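Long-range contact in 4-hydroxybutyrate CoA-transferase (Porphyromonas gingivalis, PDB 3EH7), which probably transfers coenzyme A from an acyl-CoA to a free carboxylic acid, with acetate and 4-hydroxybutyrate as likely partners: residues I25-V39 with V57-G68. Residues are numbered along the deposited sequence; the frame is centred on the assembly and turned at random.
Sequences IKNGERVALSHAAGV and VEIYHMLCLGEG
Glu58 OE2 is gripped by Arg30 and by a water. Arg30 NH2 makes a salt bridge to Glu58 OE2 at 2.9 Å. The water donates to OE2 and accepts from Arg30 NE, so it links the two side chains a second time. The side chains lie side by side, with guanidinium and carboxylate planes 76° apart. Both have CG anti to the backbone N (chi1 -170° in Arg30, -175° in Glu58); these matching torsions send them off one sheet face in the same direction, and their ends meet. Arg30 NH1 donates to the carbonyl of His119, which further fixes the guanidinium. Arg30 CD rests against Tyr60 CB at 3.7 Å.

Strands 30-33 and 58-60 pair in parallel. Glu58 N donates to Glu29 O, Val31 N to Glu58 O at 2.8 Å, and Tyr60 N to Val31 O. On the sheet face opposite Arg30, Glu58 and Tyr60, Val31 CG2 meets Val57 CG1 at 3.6 Å, and Ile59 CD1 meets Val31 CB at 3.8 Å.

Beyond the strands, a second water joins His35 ND1 to Met62 N, while His35 NE2 hydrogen-bonds with Ser336 OG. Leu63 CD2 packs on Ala36 CA at 3.7 Å.

Strand 30-33, helix 41-49 and strand 58-60 form a beta-alpha-beta crossover at the edge of the parallel sheet of a Rossmann-like domain. Strand 30-33 separates 58-60 from 122-127. Helix 41-49 packs on Ile59 and Leu33; helix 109-114 meets Tyr60 and Met62.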
ATOM      1  N   ILE A  25       6.867   7.374 -36.506  1.00 27.81           N
ATOM      2  CA  ILE A  25       7.485   6.826 -35.314  1.00 28.68           C
ATOM      3  C   ILE A  25       8.929   6.517 -35.657  1.00 29.59           C
ATOM      4  O   ILE A  25       9.208   6.071 -36.761  1.00 29.50           O
ATOM      5  CB  ILE A  25       6.828   5.525 -34.865  1.00 28.65           C
ATOM      6  CG1 ILE A  25       5.323   5.717 -34.629  1.00 27.82           C
ATOM      7  CG2 ILE A  25       7.522   5.010 -33.589  1.00 29.58           C
ATOM      8  CD1 ILE A  25       4.596   4.423 -34.304  1.00 25.94           C
ATOM      9  N   LYS A  26       9.840   6.729 -34.704  1.00 30.47           N
ATOM     10  CA  LYS A  26      11.276   6.569 -34.957  1.00 30.47           C
ATOM     11  C   LYS A  26      11.821   5.464 -34.083  1.00 31.05           C
ATOM     12  O   LYS A  26      11.276   5.181 -32.994  1.00 30.78           O
ATOM     13  CB  LYS A  26      12.024   7.895 -34.732  1.00 30.50           C
ATOM     14  CG  LYS A  26      11.548   9.012 -35.678  1.00 31.35           C
ATOM     15  CD  LYS A  26      12.247  10.375 -35.516  1.00 32.62           C
ATOM     16  CE  LYS A  26      12.064  11.016 -34.120  1.00 33.30           C
ATOM     17  NZ  LYS A  26      10.693  11.524 -33.752  1.00 32.24           N
ATOM     18  N   ASN A  27      12.874   4.804 -34.567  1.00 31.38           N
ATOM     19  CA  ASN A  27      13.471   3.691 -33.827  1.00 31.92           C
ATOM     20  C   ASN A  27      13.873   4.113 -32.427  1.00 31.47           C
ATOM     21  O   ASN A  27      14.295   5.239 -32.210  1.00 31.96           O
ATOM     22  CB  ASN A  27      14.674   3.078 -34.560  1.00 32.75           C
ATOM     23  CG  ASN A  27      14.374   1.680 -35.105  1.00 35.50           C
ATOM     24  OD1 ASN A  27      14.084   0.728 -34.337  1.00 39.33           O
ATOM     25  ND2 ASN A  27      14.420   1.550 -36.425  1.00 37.90           N
ATOM     26  N   GLY A  28      13.706   3.204 -31.479  1.00 30.89           N
ATOM     27  CA  GLY A  28      14.033   3.483 -30.092  1.00 30.56           C
ATOM     28  C   GLY A  28      12.986   4.258 -29.304  1.00 30.05           C
ATOM     29  O   GLY A  28      13.218   4.551 -28.142  1.00 29.77           O
ATOM     30  N   GLU A  29      11.857   4.618 -29.929  1.00 29.95           N
ATOM     31  CA  GLU A  29      10.814   5.399 -29.252  1.00 29.13           C
ATOM     32  C   GLU A  29       9.879   4.478 -28.470  1.00 29.11           C
ATOM     33  O   GLU A  29       9.799   3.277 -28.744  1.00 30.00           O
ATOM     34  CB  GLU A  29      10.040   6.271 -30.251  1.00 29.64           C
ATOM     35  CG  GLU A  29      10.819   7.548 -30.682  1.00 28.61           C
ATOM     36  CD  GLU A  29      10.030   8.443 -31.607  1.00 31.15           C
ATOM     37  OE1 GLU A  29       9.022   7.965 -32.193  1.00 33.19           O
ATOM     38  OE2 GLU A  29      10.410   9.634 -31.769  1.00 31.38           O
ATOM     39  N   ARG A  30       9.233   5.016 -27.449  1.00 28.43           N
ATOM     40  CA  ARG A  30       8.190   4.283 -26.742  1.00 28.07           C
ATOM     41  C   ARG A  30       6.823   4.762 -27.229  1.00 27.17           C
ATOM     42  O   ARG A  30       6.544   5.960 -27.249  1.00 26.48           O
ATOM     43  CB  ARG A  30       8.294   4.449 -25.236  1.00 28.41           C
ATOM     44  CG  ARG A  30       7.381   3.497 -24.505  1.00 30.59           C
ATOM     45  CD  ARG A  30       7.288   3.748 -23.018  1.00 34.45           C
ATOM     46  NE  ARG A  30       8.294   3.019 -22.250  1.00 35.67           N
ATOM     47  CZ  ARG A  30       9.475   3.515 -21.905  1.00 38.14           C
ATOM     48  NH1 ARG A  30       9.835   4.742 -22.286  1.00 40.43           N
ATOM     49  NH2 ARG A  30      10.319   2.777 -21.202  1.00 37.49           N
ATOM     50  N   VAL A  31       5.982   3.813 -27.620  1.00 26.25           N
ATOM     51  CA  VAL A  31       4.680   4.107 -28.212  1.00 25.62           C
ATOM     52  C   VAL A  31       3.637   3.556 -27.275  1.00 25.28           C
ATOM     53  O   VAL A  31       3.690   2.378 -26.951  1.00 26.18           O
ATOM     54  CB  VAL A  31       4.532   3.400 -29.572  1.00 25.95           C
ATOM     55  CG1 VAL A  31       3.199   3.741 -30.214  1.00 24.84           C
ATOM     56  CG2 VAL A  31       5.684   3.753 -30.479  1.00 25.38           C
ATOM     57  N   ALA A  32       2.724   4.413 -26.812  1.00 24.47           N
ATOM     58  CA  ALA A  32       1.614   3.994 -25.963  1.00 23.83           C
ATOM     59  C   ALA A  32       0.381   3.831 -26.849  1.00 23.23           C
ATOM     60  O   ALA A  32       0.188   4.603 -27.788  1.00 23.54           O
ATOM     61  CB  ALA A  32       1.358   5.018 -24.887  1.00 23.56           C
ATOM     62  N   LEU A  33      -0.422   2.810 -26.580  1.00 22.35           N
ATOM     63  CA  LEU A  33      -1.633   2.531 -27.358  1.00 22.17           C
ATOM     64  C   LEU A  33      -2.790   2.610 -26.438  1.00 21.96           C
ATOM     65  O   LEU A  33      -2.642   2.268 -25.283  1.00 21.44           O
ATOM     66  CB  LEU A  33      -1.615   1.113 -27.931  1.00 22.18           C
ATOM     67  CG  LEU A  33      -0.503   0.716 -28.904  1.00 23.31           C
ATOM     68  CD1 LEU A  33      -0.731  -0.711 -29.342  1.00 21.48           C
ATOM     69  CD2 LEU A  33      -0.475   1.638 -30.089  1.00 21.93           C
ATOM     70  N   SER A  34      -3.949   3.014 -26.953  1.00 21.89           N
ATOM     71  CA  SER A  34      -5.184   2.886 -26.179  1.00 21.88           C
ATOM     72  C   SER A  34      -5.317   1.487 -25.599  1.00 21.24           C
ATOM     73  O   SER A  34      -5.023   0.491 -26.264  1.00 21.79           O
ATOM     74  CB  SER A  34      -6.437   3.189 -27.019  1.00 21.96           C
ATOM     75  OG  SER A  34      -6.573   4.544 -27.351  1.00 22.06           O
ATOM     76  N   HIS A  35      -5.765   1.434 -24.354  1.00 21.20           N
ATOM     77  CA  HIS A  35      -5.840   0.206 -23.576  1.00 21.76           C
ATOM     78  C   HIS A  35      -6.964  -0.727 -24.018  1.00 22.34           C
ATOM     79  O   HIS A  35      -8.021  -0.281 -24.445  1.00 22.23           O
ATOM     80  CB  HIS A  35      -6.037   0.561 -22.088  1.00 21.91           C
ATOM     81  CG  HIS A  35      -6.024  -0.617 -21.171  1.00 22.25           C
ATOM     82  ND1 HIS A  35      -5.061  -1.599 -21.249  1.00 22.81           N
ATOM     83  CD2 HIS A  35      -6.813  -0.944 -20.118  1.00 22.00           C
ATOM     84  CE1 HIS A  35      -5.280  -2.503 -20.306  1.00 24.64           C
ATOM     85  NE2 HIS A  35      -6.347  -2.138 -19.615  1.00 21.84           N
ATOM     86  N   ALA A  36      -6.708  -2.032 -23.890  1.00 23.38           N
ATOM     87  CA  ALA A  36      -7.730  -3.086 -23.953  1.00 22.97           C
ATOM     88  C   ALA A  36      -8.616  -3.005 -25.202  1.00 22.93           C
ATOM     89  O   ALA A  36      -8.113  -3.163 -26.329  1.00 23.65           O
ATOM     90  CB  ALA A  36      -8.570  -3.140 -22.619  1.00 22.76           C
ATOM     91  N   ALA A  37      -9.917  -2.801 -25.024  1.00 22.94           N
ATOM     92  CA  ALA A  37     -10.870  -2.937 -26.145  1.00 22.98           C
ATOM     93  C   ALA A  37     -10.724  -1.814 -27.161  1.00 22.77           C
ATOM     94  O   ALA A  37     -11.167  -1.958 -28.312  1.00 22.87           O
ATOM     95  CB  ALA A  37     -12.324  -3.007 -25.646  1.00 22.70           C
ATOM     96  N   GLY A  38     -10.084  -0.725 -26.747  1.00 21.88           N
ATOM     97  CA  GLY A  38      -9.906   0.429 -27.602  1.00 23.03           C
ATOM     98  C   GLY A  38      -8.585   0.461 -28.313  1.00 22.27           C
ATOM     99  O   GLY A  38      -8.174   1.489 -28.778  1.00 22.37           O
ATOM    100  N   VAL A  39      -7.898  -0.663 -28.365  1.00 22.68           N
ATOM    101  CA  VAL A  39      -6.625  -0.727 -29.082  1.00 22.96           C
ATOM    102  C   VAL A  39      -6.890  -0.246 -30.517  1.00 21.96           C
ATOM    103  O   VAL A  39      -7.856  -0.665 -31.138  1.00 22.29           O
ATOM    104  CB  VAL A  39      -6.037  -2.170 -29.065  1.00 22.99           C
ATOM    105  CG1 VAL A  39      -5.310  -2.474 -30.351  1.00 24.39           C
ATOM    106  CG2 VAL A  39      -5.094  -2.371 -27.869  1.00 23.90           C
ATOM    107  N   VAL A  57      11.797  -0.019 -31.262  1.00 29.88           N
ATOM    108  CA  VAL A  57      10.517   0.539 -30.772  1.00 30.13           C
ATOM    109  C   VAL A  57       9.881  -0.282 -29.642  1.00 30.62           C
ATOM    110  O   VAL A  57       9.711  -1.490 -29.749  1.00 29.83           O
ATOM    111  CB  VAL A  57       9.470   0.686 -31.898  1.00 30.19           C
ATOM    112  CG1 VAL A  57       8.229   1.366 -31.378  1.00 28.86           C
ATOM    113  CG2 VAL A  57      10.048   1.466 -33.045  1.00 29.34           C
ATOM    114  N   GLU A  58       9.490   0.408 -28.576  1.00 31.33           N
ATOM    115  CA  GLU A  58       8.941  -0.219 -27.384  1.00 31.81           C
ATOM    116  C   GLU A  58       7.462   0.100 -27.262  1.00 31.17           C
ATOM    117  O   GLU A  58       7.101   1.269 -27.210  1.00 31.84           O
ATOM    118  CB  GLU A  58       9.685   0.347 -26.188  1.00 32.55           C
ATOM    119  CG  GLU A  58       9.339  -0.270 -24.862  1.00 35.61           C
ATOM    120  CD  GLU A  58      10.371   0.064 -23.783  1.00 38.84           C
ATOM    121  OE1 GLU A  58      11.587   0.128 -24.089  1.00 41.32           O
ATOM    122  OE2 GLU A  58       9.960   0.248 -22.628  1.00 41.44           O
ATOM    123  N   ILE A  59       6.599  -0.911 -27.242  1.00 30.18           N
ATOM    124  CA  ILE A  59       5.171  -0.655 -27.103  1.00 30.71           C
ATOM    125  C   ILE A  59       4.857  -0.676 -25.634  1.00 30.52           C
ATOM    126  O   ILE A  59       5.141  -1.661 -24.966  1.00 30.97           O
ATOM    127  CB  ILE A  59       4.288  -1.681 -27.826  1.00 30.69           C
ATOM    128  CG1 ILE A  59       4.542  -1.671 -29.345  1.00 31.31           C
ATOM    129  CG2 ILE A  59       2.842  -1.385 -27.580  1.00 31.95           C
ATOM    130  CD1 ILE A  59       4.255  -0.380 -30.033  1.00 31.92           C
ATOM    131  N   TYR A  60       4.301   0.414 -25.117  1.00 30.09           N
ATOM    132  CA  TYR A  60       3.859   0.424 -23.725  1.00 29.53           C
ATOM    133  C   TYR A  60       2.397   0.056 -23.705  1.00 29.42           C
ATOM    134  O   TYR A  60       1.591   0.737 -24.323  1.00 29.91           O
ATOM    135  CB  TYR A  60       4.093   1.789 -23.051  1.00 29.88           C
ATOM    136  CG  TYR A  60       3.653   1.788 -21.608  1.00 28.02           C
ATOM    137  CD1 TYR A  60       4.451   1.243 -20.623  1.00 28.03           C
ATOM    138  CD2 TYR A  60       2.411   2.266 -21.249  1.00 26.98           C
ATOM    139  CE1 TYR A  60       4.031   1.201 -19.306  1.00 27.27           C
ATOM    140  CE2 TYR A  60       1.983   2.222 -19.952  1.00 27.29           C
ATOM    141  CZ  TYR A  60       2.801   1.700 -18.983  1.00 26.84           C
ATOM    142  OH  TYR A  60       2.365   1.667 -17.686  1.00 24.92           O
ATOM    143  N   HIS A  61       2.061  -1.017 -22.985  1.00 29.70           N
ATOM    144  CA  HIS A  61       0.691  -1.513 -22.874  1.00 29.31           C
ATOM    145  C   HIS A  61       0.510  -2.182 -21.507  1.00 30.42           C
ATOM    146  O   HIS A  61       1.475  -2.382 -20.772  1.00 28.97           O
ATOM    147  CB  HIS A  61       0.402  -2.522 -23.978  1.00 29.16           C
ATOM    148  CG  HIS A  61       1.209  -3.777 -23.854  1.00 29.34           C
ATOM    149  ND1 HIS A  61       0.913  -4.755 -22.928  1.00 27.93           N
ATOM    150  CD2 HIS A  61       2.326  -4.188 -24.494  1.00 27.31           C
ATOM    151  CE1 HIS A  61       1.808  -5.721 -23.012  1.00 28.96           C
ATOM    152  NE2 HIS A  61       2.680  -5.397 -23.950  1.00 29.95           N
HETATM  153  N   MSE A  62      -0.727  -2.514 -21.160  1.00 31.25           N
HETATM  154  CA  MSE A  62      -0.988  -3.202 -19.905  1.00 32.22           C
HETATM  155  C   MSE A  62      -1.834  -4.425 -20.137  1.00 33.49           C
HETATM  156  O   MSE A  62      -2.734  -4.702 -19.372  1.00 33.22           O
HETATM  157  CB  MSE A  62      -1.688  -2.275 -18.943  1.00 31.85           C
HETATM  158  CG  MSE A  62      -0.854  -1.117 -18.591  1.00 31.80           C
HETATM  159 SE   MSE A  62      -1.738  -0.028 -17.253  0.80 32.66          SE
HETATM  160  CE  MSE A  62      -0.515   1.366 -17.364  1.00 26.42           C
ATOM    161  N   LEU A  63      -1.536  -5.140 -21.210  1.00 35.40           N
ATOM    162  CA  LEU A  63      -2.280  -6.333 -21.579  1.00 37.40           C
ATOM    163  C   LEU A  63      -1.497  -7.568 -21.190  1.00 39.66           C
ATOM    164  O   LEU A  63      -0.259  -7.534 -21.103  1.00 40.38           O
ATOM    165  CB  LEU A  63      -2.522  -6.370 -23.076  1.00 36.85           C
ATOM    166  CG  LEU A  63      -3.189  -5.116 -23.630  1.00 37.21           C
ATOM    167  CD1 LEU A  63      -3.030  -5.041 -25.135  1.00 36.73           C
ATOM    168  CD2 LEU A  63      -4.689  -5.081 -23.196  1.00 35.51           C
ATOM    169  N   CYS A  64      -2.229  -8.651 -20.950  1.00 41.86           N
ATOM    170  CA  CYS A  64      -1.646  -9.976 -20.831  1.00 43.64           C
ATOM    171  C   CYS A  64      -1.693 -10.652 -22.180  1.00 45.66           C
ATOM    172  O   CYS A  64      -2.692 -11.275 -22.538  1.00 46.27           O
ATOM    173  CB  CYS A  64      -2.419 -10.810 -19.838  1.00 43.32           C
ATOM    174  SG  CYS A  64      -2.525 -10.028 -18.252  1.00 43.49           S
ATOM    175  N   LEU A  65      -0.604 -10.517 -22.927  1.00 47.75           N
ATOM    176  CA  LEU A  65      -0.492 -11.132 -24.233  1.00 49.46           C
ATOM    177  C   LEU A  65      -0.292 -12.636 -24.006  1.00 51.13           C
ATOM    178  O   LEU A  65       0.572 -13.040 -23.213  1.00 51.85           O
ATOM    179  CB  LEU A  65       0.687 -10.523 -25.002  1.00 49.41           C
ATOM    180  CG  LEU A  65       0.724  -8.995 -25.137  1.00 49.43           C
ATOM    181  CD1 LEU A  65       1.879  -8.593 -26.044  1.00 49.59           C
ATOM    182  CD2 LEU A  65      -0.595  -8.459 -25.665  1.00 47.63           C
ATOM    183  N   GLY A  66      -1.104 -13.461 -24.666  1.00 52.80           N
ATOM    184  CA  GLY A  66      -1.070 -14.920 -24.443  1.00 53.83           C
ATOM    185  C   GLY A  66      -1.887 -15.368 -23.238  1.00 54.70           C
ATOM    186  O   GLY A  66      -1.736 -16.499 -22.764  1.00 55.19           O
ATOM    187  N   GLU A  67      -2.732 -14.467 -22.735  1.00 55.52           N
ATOM    188  CA  GLU A  67      -3.769 -14.794 -21.761  1.00 56.16           C
ATOM    189  C   GLU A  67      -5.069 -14.108 -22.198  1.00 56.69           C
ATOM    190  O   GLU A  67      -5.033 -13.027 -22.815  1.00 56.81           O
ATOM    191  CB  GLU A  67      -3.380 -14.285 -20.375  1.00 56.24           C
ATOM    192  CG  GLU A  67      -2.052 -14.780 -19.844  1.00 56.98           C
ATOM    193  CD  GLU A  67      -2.164 -16.108 -19.118  1.00 58.58           C
ATOM    194  OE1 GLU A  67      -3.282 -16.478 -18.689  1.00 59.75           O
ATOM    195  OE2 GLU A  67      -1.125 -16.784 -18.963  1.00 59.26           O
ATOM    196  N   GLY A  68      -6.211 -14.733 -21.899  1.00 57.04           N
ATOM    197  CA  GLY A  68      -7.537 -14.122 -22.138  1.00 57.27           C
ATOM    198  C   GLY A  68      -7.762 -13.490 -23.505  1.00 57.36           C
ATOM    199  O   GLY A  68      -7.058 -13.790 -24.472  1.00 57.68           O
TER
HETATM  200  O   HOH W   1       7.476   0.128 -22.420  1.00 43.39           O
HETATM  201  O   HOH W   2      -2.807  -1.372 -22.552  1.00 25.00           O